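Local coordinates for ochratoxinase (Aspergillus niger, PDB 4C65), which removes C-terminal aromatic amino acids such as phenylalanine in a zinc-dependent hydrolysis that splits ochratoxin A into ochratoxin alpha and L-phenylalanine, at residues Gln348-Val351 with Gly355-Pro358; Glu103-Gly108 with Thr412-Gly417; Glu186-Ala191 with Pro225-Val230; Thr88-Ser93 with Ala116-Glu121. All blocks are in the same frame, centred on the assembly; numbering follows the deposited sequence.

From the N terminus, contact 4 closes first, a short loop in which the start of helix 90-106 meets the start of helix 119-127. Contact 2 opens further along the same helix 90-106, before contact 4 has closed, so these two cross. Its loop runs 304 residues to strand 411-416, joining the end of that helix to a mixed sheet. Contacts 3 and 1 nest inside that span and follow one another in series. Contact 3 pairs helices 185-198 and 225-237, with strand 203-206 between them in the chain, and contact 1 closes the tight turn between helices 344-354 and 358-365. Contacts 2 and 3 lie about 38 Å apart between centres, on opposite sides of the chain's centre.

Contact 1 (Gln348-Val351 with Gly355-Pro358); sequences QFAV and GMTP
The turn that ends helix 344-354 and starts helix 358-365 is closed by Met356, whose backbone N donates to Ala350 O at 2.9 Å. The bond is fairly straight (157° at the hydrogen), and the amide approaches tilted by 22° from the plane of the carbonyl. One residue earlier, Gly355 N makes a weaker bond of 3.1 Å to Val351 O. Gly355 is where the chain leaves the helix, with positive phi, at backbone angles that a residue without a side chain adopts with no clash against the preceding carbonyl.

Met356 then lays its side chain along the helix end. Met356 CB lies 3.3 Å from Ala350 O; CG, beside the backbone N (chi1 -70°), stays near that oxygen, and the extended chain carries Met356 SD to 4.0 Å from Ala350 CB. In this turn between consecutive helices the return path of the chain also touches Val351: Val351 CA makes a CH...O contact of 3.4 Å with Met356 O, and CG1 and CG2 both sit near that same oxygen. Val351 CG2 also lies 3.9 Å from Pro358 CA.

Thr357, the N-cap of the second helix, turns its OG1 to the backbone N of Glu360, and Pro358 follows in the first turn. Ala361 of that helix covers Ala350 and Val351, while Met356 packs against Ala364 and Ile325.

Contact 2 (Glu103-Gly108 with Thr412-Gly417); sequences EALQNG and THVWKG
Leu105 and Val414 meet because each has a branch swung opposite its own backbone N: CG of Leu105 at chi1 -156°, CG1 of Val414 at chi1 -180°. With chi2 of 55°, Leu105 sends CD1 out from the helix toward the strand, where it comes within 4.2 Å of Val414 CG1. The two side chains cross obliquely. Val414, its CB directed toward the helix segment, also sets both methyls against the carbonyl oxygen of Leu105, with CG2 at 3.4 Å and CG1 at 3.6 Å. That oxygen is not without a polar partner, for Gly108 N donates to it at 3.0 Å.

The same methyl, Val414 CG2, is also 4.1 Å from Gly108 CA. The aliphatic part of Lys416, two residues along on the same face of the strand, extends the apolar patch: its CD lies 4.4 Å from Leu105 CD1, while NZ bonds to the backbone O of Gly133. Phe421 of the neighbouring strand 419-422 packs on both Leu105 and Lys416, and Thr110 of strand 109-114 on both Leu105 and Val414, so the patch is buried between helix and sheet.

The helix stops here in a Schellman motif: Gly108, with positive phi, is its C-prime residue, Tyr109 N returns to Ala104 O, and the chain passes directly from the motif into strand 109-114.

Contact 3 (Glu186-Ala191 with Pro225-Val230); sequences EEVRRA and PEELKV
Val188 and Val230 make the apolar contact of this helix pair. Val188 CG2 and Val230 CG1 meet obliquely at 3.9 Å, and the same Val188 methyl lies 4.0 Å from the backbone O of Glu227. The other methyl, Val188 CG1, turns to the stem of the neighbouring acid, 4.1 Å from Glu227 CG, the two side chains standing roughly at right angles.

Arg189 contributes both its hydrocarbon stem and its charged end. Beside the backbone N at CG (chi1 -73°) and extended from there to NE, its chain runs across Val230: Arg189 CG touches Val230 CG1 at 3.5 Å, and the guanidinium then lies with one face over that methyl, offset toward the rim, Arg189 NH1 being 3.8 Å from Val230 CG1.

The charged groups themselves find partners beyond the two segments. Arg189 NH1 forms a salt bridge with Glu234, further along helix 225-237, and NH2 reaches Glu226 of a neighbouring subunit. Glu227 OE1 bonds to Ser224 OG, just ahead of the helix, and OE2 to Gly184 N.

The two segments run in roughly the same direction, their axes 9.2 Å apart at closest approach and crossing at -29°. They belong to consecutive helices, 185-198 and 225-237, joined through strand 203-206 of the barrel, and Leu228 faces away from this contact onto helix 249-258.

Contact 4 (Thr88-Ser93 with Ala116-Glu121); sequences THPASS and AGYGCE
Pro90 and Tyr118 form the closely packed half of this contact, the proline ring lying obliquely over one face of the phenol. Pro90 CB is 4.0 Å from Tyr118 CZ, and Pro90 CG is 3.8 Å from Tyr118 OH. One turn further into the helix, Ser93 meets the same ring on its CD2-CE2 side: its CB is 3.9 Å from Tyr118 CE2. Tyr118 can span both residues because its CB is directed toward the other segment and its CG stands beside the backbone N (chi1 -61°).

Toward Thr88 the contact is looser: a water bridges the hydroxyl to the backbone. Tyr118 OH donates to this water at 2.6 Å, and the water in turn donates to Thr88 O at 2.8 Å. The water lies in the ring plane at its edge, and through it the hydroxyl is tied to the loop before helix 90-106 while the ring face stays on the proline.

That helix start has its own cap. His89, the N-cap, accepts from Ala91 N through ND1 at 3.1 Å, with the amide close to the imidazole plane. A neighbouring subunit also meets this helix start: its Tyr118 ring meets His89, and its Tyr173 packs on Pro90.

Helices 90-106 and 119-127 come before and after strand 109-114 of the barrel in the chain, and their N-terminal ends lie, as in other TIM-barrel amidohydrolases, on the catalytic side: Tyr118's side chain is about 9 Å from that of His71, a zinc ligand.

Contact 1 (Gln348-Val351 with Gly355-Pro358)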
loop_
_atom_site.group_PDB
_atom_site.type_symbol
_atom_site.label_atom_id
_atom_site.label_comp_id
_atom_site.label_asym_id
_atom_site.label_seq_id
_atom_site.Cartn_x
_atom_site.Cartn_y
_atom_site.Cartn_z
ATOM N N GLN A 348 -15.259 26.559 -41.610
ATOM C CA GLN A 348 -14.545 26.826 -42.841
ATOM C C GLN A 348 -14.141 25.527 -43.548
ATOM O O GLN A 348 -14.365 25.370 -44.736
ATOM C CB GLN A 348 -13.310 27.655 -42.547
ATOM C CG GLN A 348 -12.436 27.850 -43.755
ATOM C CD GLN A 348 -11.285 28.801 -43.510
ATOM O OE1 GLN A 348 -11.359 29.729 -42.706
ATOM N NE2 GLN A 348 -10.235 28.627 -44.289
ATOM N N PHE A 349 -13.616 24.572 -42.786
ATOM C CA PHE A 349 -13.178 23.328 -43.371
ATOM C C PHE A 349 -14.330 22.462 -43.809
ATOM O O PHE A 349 -14.208 21.759 -44.799
ATOM C CB PHE A 349 -12.245 22.559 -42.422
ATOM C CG PHE A 349 -10.984 23.310 -42.062
ATOM C CD1 PHE A 349 -10.254 23.971 -43.031
ATOM C CD2 PHE A 349 -10.519 23.322 -40.747
ATOM C CE1 PHE A 349 -9.097 24.645 -42.700
ATOM C CE2 PHE A 349 -9.368 24.006 -40.407
ATOM C CZ PHE A 349 -8.655 24.663 -41.386
ATOM N N ALA A 350 -15.451 22.518 -43.097
ATOM C CA ALA A 350 -16.654 21.816 -43.533
ATOM C C ALA A 350 -17.066 22.235 -44.951
ATOM O O ALA A 350 -17.448 21.397 -45.779
ATOM C CB ALA A 350 -17.782 22.074 -42.569
ATOM N N VAL A 351 -16.945 23.532 -45.240
ATOM C CA VAL A 351 -17.265 24.055 -46.554
ATOM C C VAL A 351 -16.132 23.787 -47.540
ATOM O O VAL A 351 -16.332 23.138 -48.561
ATOM C CB VAL A 351 -17.573 25.579 -46.500
ATOM C CG1 VAL A 351 -17.765 26.162 -47.894
ATOM C CG2 VAL A 351 -18.798 25.839 -45.629
ATOM N N GLY A 355 -16.885 20.100 -48.554
ATOM C CA GLY A 355 -17.775 20.382 -49.661
ATOM C C GLY A 355 -19.203 20.678 -49.230
ATOM O O GLY A 355 -20.123 20.645 -50.056
ATOM N N MET A 356 -19.402 20.969 -47.940
ATOM C CA MET A 356 -20.715 21.416 -47.449
ATOM C C MET A 356 -21.056 22.801 -47.970
ATOM O O MET A 356 -20.160 23.590 -48.266
ATOM C CB MET A 356 -20.726 21.483 -45.929
ATOM C CG MET A 356 -20.690 20.125 -45.252
ATOM S SD MET A 356 -21.181 20.267 -43.533
ATOM C CE MET A 356 -20.868 18.613 -42.947
ATOM N N THR A 357 -22.344 23.086 -48.105
ATOM C CA THR A 357 -22.793 24.467 -48.279
ATOM C C THR A 357 -22.629 25.151 -46.932
ATOM O O THR A 357 -22.600 24.484 -45.900
ATOM C CB THR A 357 -24.274 24.564 -48.709
ATOM O OG1 THR A 357 -25.093 23.914 -47.732
ATOM C CG2 THR A 357 -24.504 23.916 -50.072
ATOM N N PRO A 358 -22.480 26.474 -46.935
ATOM C CA PRO A 358 -22.467 27.153 -45.654
ATOM C C PRO A 358 -23.672 26.787 -44.780
ATOM O O PRO A 358 -23.532 26.639 -43.575
ATOM C CB PRO A 358 -22.482 28.628 -46.050
ATOM C CG PRO A 358 -21.779 28.663 -47.372
ATOM C CD PRO A 358 -22.168 27.384 -48.055
#

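Contact 2 (Glu103-Gly108 with Thr412-Gly417)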
loop_
_atom_site.group_PDB
_atom_site.type_symbol
_atom_site.label_atom_id
_atom_site.label_comp_id
_atom_site.label_asym_id
_atom_site.label_seq_id
_atom_site.Cartn_x
_atom_site.Cartn_y
_atom_site.Cartn_z
ATOM N N GLU A 103 -14.090 32.795 -23.352
ATOM C CA GLU A 103 -13.791 33.091 -24.733
ATOM C C GLU A 103 -14.777 32.357 -25.653
ATOM O O GLU A 103 -15.258 32.909 -26.648
ATOM C CB GLU A 103 -12.370 32.653 -25.061
ATOM C CG GLU A 103 -11.222 33.454 -24.466
ATOM C CD GLU A 103 -11.087 34.871 -24.980
ATOM O OE1 GLU A 103 -11.686 35.158 -26.034
ATOM O OE2 GLU A 103 -10.350 35.696 -24.348
ATOM N N ALA A 104 -15.071 31.117 -25.324
ATOM C CA ALA A 104 -16.005 30.312 -26.151
ATOM C C ALA A 104 -17.351 31.007 -26.290
ATOM O O ALA A 104 -17.917 31.071 -27.358
ATOM C CB ALA A 104 -16.197 28.940 -25.515
ATOM N N LEU A 105 -17.854 31.502 -25.158
ATOM C CA LEU A 105 -19.177 32.064 -25.102
ATOM C C LEU A 105 -19.216 33.407 -25.853
ATOM O O LEU A 105 -20.176 33.687 -26.544
ATOM C CB LEU A 105 -19.603 32.211 -23.651
ATOM C CG LEU A 105 -21.089 32.237 -23.329
ATOM C CD1 LEU A 105 -21.817 31.020 -23.873
ATOM C CD2 LEU A 105 -21.256 32.344 -21.835
ATOM N N GLN A 106 -18.131 34.165 -25.766
ATOM C CA GLN A 106 -17.978 35.407 -26.494
ATOM C C GLN A 106 -17.911 35.185 -28.001
ATOM O O GLN A 106 -18.185 36.113 -28.770
ATOM C CB GLN A 106 -16.733 36.147 -26.055
ATOM C CG GLN A 106 -16.772 36.586 -24.611
ATOM C CD GLN A 106 -17.615 37.824 -24.391
ATOM O OE1 GLN A 106 -17.443 38.846 -25.062
ATOM N NE2 GLN A 106 -18.542 37.740 -23.433
ATOM N N ASN A 107 -17.565 33.976 -28.422
ATOM C CA ASN A 107 -17.563 33.632 -29.841
ATOM C C ASN A 107 -18.838 32.989 -30.325
ATOM O O ASN A 107 -18.886 32.493 -31.440
ATOM C CB ASN A 107 -16.376 32.718 -30.156
ATOM C CG ASN A 107 -15.103 33.504 -30.311
ATOM O OD1 ASN A 107 -14.839 33.961 -31.400
ATOM N ND2 ASN A 107 -14.379 33.778 -29.205
ATOM N N GLY A 108 -19.853 32.936 -29.475
ATOM C CA GLY A 108 -21.139 32.342 -29.838
ATOM C C GLY A 108 -21.242 30.827 -29.688
ATOM O O GLY A 108 -22.174 30.208 -30.187
ATOM N N THR A 412 -22.555 39.627 -32.029
ATOM C CA THR A 412 -22.885 40.805 -31.223
ATOM C C THR A 412 -23.675 40.459 -29.987
ATOM O O THR A 412 -23.601 41.187 -28.999
ATOM C CB THR A 412 -23.701 41.834 -32.028
ATOM O OG1 THR A 412 -24.905 41.225 -32.511
ATOM C CG2 THR A 412 -22.903 42.341 -33.189
ATOM N N HIS A 413 -24.483 39.395 -30.067
ATOM C CA HIS A 413 -25.385 39.014 -28.976
ATOM C C HIS A 413 -25.266 37.541 -28.729
ATOM O O HIS A 413 -25.278 36.755 -29.682
ATOM C CB HIS A 413 -26.849 39.294 -29.309
ATOM C CG HIS A 413 -27.179 40.740 -29.456
ATOM N ND1 HIS A 413 -26.777 41.489 -30.538
ATOM C CD2 HIS A 413 -27.903 41.568 -28.669
ATOM C CE1 HIS A 413 -27.224 42.725 -30.400
ATOM N NE2 HIS A 413 -27.905 42.798 -29.272
ATOM N N VAL A 414 -25.191 37.156 -27.460
ATOM C CA VAL A 414 -25.194 35.740 -27.079
ATOM C C VAL A 414 -26.178 35.470 -25.934
ATOM O O VAL A 414 -26.000 35.962 -24.831
ATOM C CB VAL A 414 -23.786 35.250 -26.689
ATOM C CG1 VAL A 414 -23.813 33.770 -26.302
ATOM C CG2 VAL A 414 -22.811 35.480 -27.837
ATOM N N TRP A 415 -27.216 34.690 -26.233
ATOM C CA TRP A 415 -28.138 34.165 -25.244
ATOM C C TRP A 415 -27.847 32.678 -24.990
ATOM O O TRP A 415 -27.715 31.896 -25.929
ATOM C CB TRP A 415 -29.588 34.259 -25.734
ATOM C CG TRP A 415 -30.160 35.615 -25.745
ATOM C CD1 TRP A 415 -30.796 36.247 -24.713
ATOM C CD2 TRP A 415 -30.142 36.532 -26.832
ATOM N NE1 TRP A 415 -31.196 37.494 -25.105
ATOM C CE2 TRP A 415 -30.810 37.692 -26.406
ATOM C CE3 TRP A 415 -29.621 36.489 -28.124
ATOM C CZ2 TRP A 415 -30.969 38.807 -27.230
ATOM C CZ3 TRP A 415 -29.781 37.582 -28.938
ATOM C CH2 TRP A 415 -30.443 38.728 -28.492
ATOM N N LYS A 416 -27.730 32.316 -23.713
ATOM C CA LYS A 416 -27.652 30.916 -23.290
ATOM C C LYS A 416 -28.731 30.687 -22.251
ATOM O O LYS A 416 -28.758 31.351 -21.217
ATOM C CB LYS A 416 -26.289 30.596 -22.696
ATOM C CG LYS A 416 -26.129 29.109 -22.404
ATOM C CD LYS A 416 -24.853 28.760 -21.652
ATOM C CE LYS A 416 -24.958 28.909 -20.143
ATOM N NZ LYS A 416 -24.005 27.988 -19.492
ATOM N N GLY A 417 -29.627 29.746 -22.537
ATOM C CA GLY A 417 -30.762 29.483 -21.654
ATOM C C GLY A 417 -31.620 30.710 -21.426
ATOM O O GLY A 417 -32.152 30.904 -20.339
#

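Contact 3 (Glu186-Ala191 with Pro225-Val230)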
loop_
_atom_site.group_PDB
_atom_site.type_symbol
_atom_site.label_atom_id
_atom_site.label_comp_id
_atom_site.label_asym_id
_atom_site.label_seq_id
_atom_site.Cartn_x
_atom_site.Cartn_y
_atom_site.Cartn_z
ATOM N N GLU A 186 -14.004 -6.400 -16.483
ATOM C CA GLU A 186 -14.265 -6.007 -15.102
ATOM C C GLU A 186 -13.872 -4.554 -14.917
ATOM O O GLU A 186 -14.660 -3.742 -14.449
ATOM C CB GLU A 186 -13.513 -6.896 -14.096
ATOM C CG GLU A 186 -13.789 -8.393 -14.216
ATOM C CD GLU A 186 -15.276 -8.734 -14.149
ATOM O OE1 GLU A 186 -15.880 -8.610 -13.058
ATOM O OE2 GLU A 186 -15.835 -9.140 -15.186
ATOM N N GLU A 187 -12.642 -4.229 -15.286
ATOM C CA GLU A 187 -12.139 -2.879 -15.082
ATOM C C GLU A 187 -12.898 -1.851 -15.908
ATOM O O GLU A 187 -13.100 -0.719 -15.448
ATOM C CB GLU A 187 -10.634 -2.788 -15.377
ATOM C CG GLU A 187 -9.766 -3.438 -14.309
ATOM C CD GLU A 187 -8.280 -3.162 -14.488
ATOM O OE1 GLU A 187 -7.872 -2.350 -15.362
ATOM O OE2 GLU A 187 -7.499 -3.767 -13.740
ATOM N N VAL A 188 -13.320 -2.210 -17.112
ATOM C CA VAL A 188 -13.969 -1.199 -17.960
ATOM C C VAL A 188 -15.349 -0.834 -17.406
ATOM O O VAL A 188 -15.810 0.299 -17.615
ATOM C CB VAL A 188 -14.033 -1.520 -19.469
ATOM C CG1 VAL A 188 -12.644 -1.598 -20.076
ATOM C CG2 VAL A 188 -14.815 -2.788 -19.738
ATOM N N ARG A 189 -15.988 -1.752 -16.686
ATOM C CA ARG A 189 -17.241 -1.399 -16.049
ATOM C C ARG A 189 -17.003 -0.274 -15.076
ATOM O O ARG A 189 -17.734 0.705 -15.081
ATOM C CB ARG A 189 -17.876 -2.578 -15.326
ATOM C CG ARG A 189 -18.486 -3.632 -16.248
ATOM C CD ARG A 189 -19.317 -4.594 -15.422
ATOM N NE ARG A 189 -19.643 -5.806 -16.156
ATOM C CZ ARG A 189 -20.615 -5.907 -17.045
ATOM N NH1 ARG A 189 -21.346 -4.845 -17.380
ATOM N NH2 ARG A 189 -20.830 -7.085 -17.625
ATOM N N ARG A 190 -16.006 -0.423 -14.217
ATOM C CA ARG A 190 -15.721 0.646 -13.268
ATOM C C ARG A 190 -15.325 1.931 -13.991
ATOM O O ARG A 190 -15.778 3.019 -13.613
ATOM C CB ARG A 190 -14.677 0.240 -12.229
ATOM C CG ARG A 190 -14.308 1.433 -11.337
ATOM C CD ARG A 190 -14.119 1.099 -9.872
ATOM N NE ARG A 190 -13.161 0.029 -9.672
ATOM C CZ ARG A 190 -13.410 -1.117 -9.055
ATOM N NH1 ARG A 190 -14.597 -1.409 -8.562
ATOM N NH2 ARG A 190 -12.447 -2.006 -8.950
ATOM N N ALA A 191 -14.538 1.803 -15.054
ATOM C CA ALA A 191 -14.091 2.954 -15.798
ATOM C C ALA A 191 -15.239 3.820 -16.253
ATOM O O ALA A 191 -15.206 5.036 -16.058
ATOM C CB ALA A 191 -13.250 2.539 -16.989
ATOM N N PRO A 225 -13.369 -6.287 -28.697
ATOM C CA PRO A 225 -14.817 -6.172 -28.885
ATOM C C PRO A 225 -15.615 -6.450 -27.606
ATOM O O PRO A 225 -16.624 -5.814 -27.391
ATOM C CB PRO A 225 -15.127 -7.226 -29.966
ATOM C CG PRO A 225 -13.855 -7.385 -30.720
ATOM C CD PRO A 225 -12.749 -7.176 -29.697
ATOM N N GLU A 226 -15.172 -7.392 -26.779
ATOM C CA GLU A 226 -15.835 -7.689 -25.507
ATOM C C GLU A 226 -15.840 -6.438 -24.572
ATOM O O GLU A 226 -16.859 -6.107 -23.965
ATOM C CB GLU A 226 -15.136 -8.839 -24.771
ATOM C CG GLU A 226 -15.022 -10.157 -25.533
ATOM C CD GLU A 226 -13.766 -10.282 -26.419
ATOM O OE1 GLU A 226 -13.556 -9.459 -27.335
ATOM O OE2 GLU A 226 -12.974 -11.219 -26.168
ATOM N N GLU A 227 -14.709 -5.755 -24.452
ATOM C CA GLU A 227 -14.655 -4.552 -23.637
ATOM C C GLU A 227 -15.519 -3.443 -24.216
ATOM O O GLU A 227 -16.265 -2.792 -23.480
ATOM C CB GLU A 227 -13.221 -4.048 -23.501
ATOM C CG GLU A 227 -12.364 -4.878 -22.566
ATOM C CD GLU A 227 -10.896 -4.745 -22.867
ATOM O OE1 GLU A 227 -10.490 -5.221 -23.942
ATOM O OE2 GLU A 227 -10.141 -4.161 -22.036
ATOM N N LEU A 228 -15.439 -3.240 -25.533
ATOM C CA LEU A 228 -16.197 -2.167 -26.165
ATOM C C LEU A 228 -17.708 -2.358 -25.977
ATOM O O LEU A 228 -18.418 -1.407 -25.714
ATOM C CB LEU A 228 -15.858 -2.041 -27.651
ATOM C CG LEU A 228 -14.481 -1.489 -28.028
ATOM C CD1 LEU A 228 -14.273 -1.594 -29.535
ATOM C CD2 LEU A 228 -14.343 -0.050 -27.564
ATOM N N LYS A 229 -18.184 -3.580 -26.090
ATOM C CA LYS A 229 -19.600 -3.857 -25.915
ATOM C C LYS A 229 -20.047 -3.527 -24.487
ATOM O O LYS A 229 -21.094 -2.940 -24.283
ATOM C CB LYS A 229 -19.883 -5.322 -26.247
ATOM C CG LYS A 229 -21.330 -5.750 -26.109
ATOM C CD LYS A 229 -21.470 -7.197 -26.549
ATOM C CE LYS A 229 -22.912 -7.712 -26.462
ATOM N NZ LYS A 229 -23.132 -8.659 -25.307
ATOM N N VAL A 230 -19.266 -3.969 -23.509
ATOM C CA VAL A 230 -19.543 -3.670 -22.110
ATOM C C VAL A 230 -19.543 -2.161 -21.856
ATOM O O VAL A 230 -20.475 -1.630 -21.274
ATOM C CB VAL A 230 -18.555 -4.408 -21.178
ATOM C CG1 VAL A 230 -18.578 -3.852 -19.770
ATOM C CG2 VAL A 230 -18.886 -5.885 -21.170
#

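Contact 4 (Thr88-Ser93 with Ala116-Glu121)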
loop_
_atom_site.group_PDB
_atom_site.type_symbol
_atom_site.label_atom_id
_atom_site.label_comp_id
_atom_site.label_asym_id
_atom_site.label_seq_id
_atom_site.Cartn_x
_atom_site.Cartn_y
_atom_site.Cartn_z
ATOM N N THR A 88 0.292 18.631 -14.621
ATOM C CA THR A 88 -0.385 19.889 -14.346
ATOM C C THR A 88 -1.367 19.712 -13.212
ATOM O O THR A 88 -2.261 18.871 -13.255
ATOM C CB THR A 88 -1.114 20.446 -15.579
ATOM O OG1 THR A 88 -0.179 20.725 -16.622
ATOM C CG2 THR A 88 -1.841 21.717 -15.252
ATOM N N HIS A 89 -1.189 20.540 -12.183
ATOM C CA HIS A 89 -2.091 20.538 -11.072
ATOM C C HIS A 89 -3.495 20.979 -11.555
ATOM O O HIS A 89 -3.622 21.969 -12.247
ATOM C CB HIS A 89 -1.593 21.458 -9.978
ATOM C CG HIS A 89 -2.279 21.243 -8.682
ATOM N ND1 HIS A 89 -3.554 21.692 -8.442
ATOM C CD2 HIS A 89 -1.883 20.610 -7.555
ATOM C CE1 HIS A 89 -3.909 21.365 -7.214
ATOM N NE2 HIS A 89 -2.917 20.696 -6.660
ATOM N N PRO A 90 -4.549 20.257 -11.163
ATOM C CA PRO A 90 -5.862 20.625 -11.759
ATOM C C PRO A 90 -6.369 22.016 -11.405
ATOM O O PRO A 90 -7.205 22.552 -12.120
ATOM C CB PRO A 90 -6.817 19.536 -11.228
ATOM C CG PRO A 90 -5.917 18.405 -10.809
ATOM C CD PRO A 90 -4.642 19.051 -10.326
ATOM N N ALA A 91 -5.893 22.600 -10.307
ATOM C CA ALA A 91 -6.203 23.994 -9.993
ATOM C C ALA A 91 -5.675 24.959 -11.058
ATOM O O ALA A 91 -6.370 25.906 -11.422
ATOM C CB ALA A 91 -5.686 24.384 -8.618
ATOM N N SER A 92 -4.454 24.730 -11.530
ATOM C CA SER A 92 -3.938 25.458 -12.676
ATOM C C SER A 92 -4.858 25.260 -13.858
ATOM O O SER A 92 -5.227 26.234 -14.541
ATOM C CB SER A 92 -2.539 24.987 -13.043
ATOM O OG SER A 92 -1.655 25.135 -11.952
ATOM N N SER A 93 -5.223 24.006 -14.134
ATOM C CA SER A 93 -6.069 23.703 -15.289
ATOM C C SER A 93 -7.378 24.478 -15.240
ATOM O O SER A 93 -7.795 25.061 -16.223
ATOM C CB SER A 93 -6.378 22.195 -15.358
ATOM O OG SER A 93 -5.168 21.434 -15.412
ATOM N N ALA A 116 -12.168 14.719 -23.188
ATOM C CA ALA A 116 -11.160 14.264 -22.241
ATOM C C ALA A 116 -10.788 15.432 -21.353
ATOM O O ALA A 116 -10.281 16.441 -21.837
ATOM C CB ALA A 116 -9.928 13.760 -22.969
ATOM N N GLY A 117 -11.019 15.332 -20.065
ATOM C CA GLY A 117 -10.564 16.391 -19.179
ATOM C C GLY A 117 -11.494 16.697 -18.027
ATOM O O GLY A 117 -12.211 15.819 -17.534
ATOM N N TYR A 118 -11.514 17.957 -17.626
ATOM C CA TYR A 118 -12.153 18.363 -16.389
ATOM C C TYR A 118 -13.471 19.088 -16.626
ATOM O O TYR A 118 -13.862 19.943 -15.834
ATOM C CB TYR A 118 -11.178 19.273 -15.630
ATOM C CG TYR A 118 -9.881 18.625 -15.249
ATOM C CD1 TYR A 118 -9.866 17.535 -14.391
ATOM C CD2 TYR A 118 -8.676 19.065 -15.770
ATOM C CE1 TYR A 118 -8.681 16.907 -14.055
ATOM C CE2 TYR A 118 -7.482 18.478 -15.410
ATOM C CZ TYR A 118 -7.482 17.404 -14.545
ATOM O OH TYR A 118 -6.297 16.788 -14.186
ATOM N N GLY A 119 -14.136 18.779 -17.725
ATOM C CA GLY A 119 -15.395 19.426 -18.067
ATOM C C GLY A 119 -16.440 19.302 -16.994
ATOM O O GLY A 119 -17.202 20.222 -16.746
ATOM N N CYS A 120 -16.534 18.123 -16.397
ATOM C CA CYS A 120 -17.531 17.885 -15.352
ATOM C C CYS A 120 -17.257 18.766 -14.168
ATOM O O CYS A 120 -18.176 19.346 -13.570
ATOM C CB CYS A 120 -17.466 16.452 -14.871
ATOM S SG CYS A 120 -17.954 15.221 -16.075
ATOM N N GLU A 121 -15.980 18.862 -13.819
ATOM C CA GLU A 121 -15.565 19.624 -12.637
ATOM C C GLU A 121 -15.685 21.146 -12.872
ATOM O O GLU A 121 -16.079 21.895 -11.973
ATOM C CB GLU A 121 -14.127 19.249 -12.260
ATOM C CG GLU A 121 -13.967 17.840 -11.685
ATOM C CD GLU A 121 -14.106 16.704 -12.705
ATOM O OE1 GLU A 121 -13.712 16.869 -13.887
ATOM O OE2 GLU A 121 -14.600 15.636 -12.297
HETATM O O HOH W 1 -4.093 17.808 -15.155
#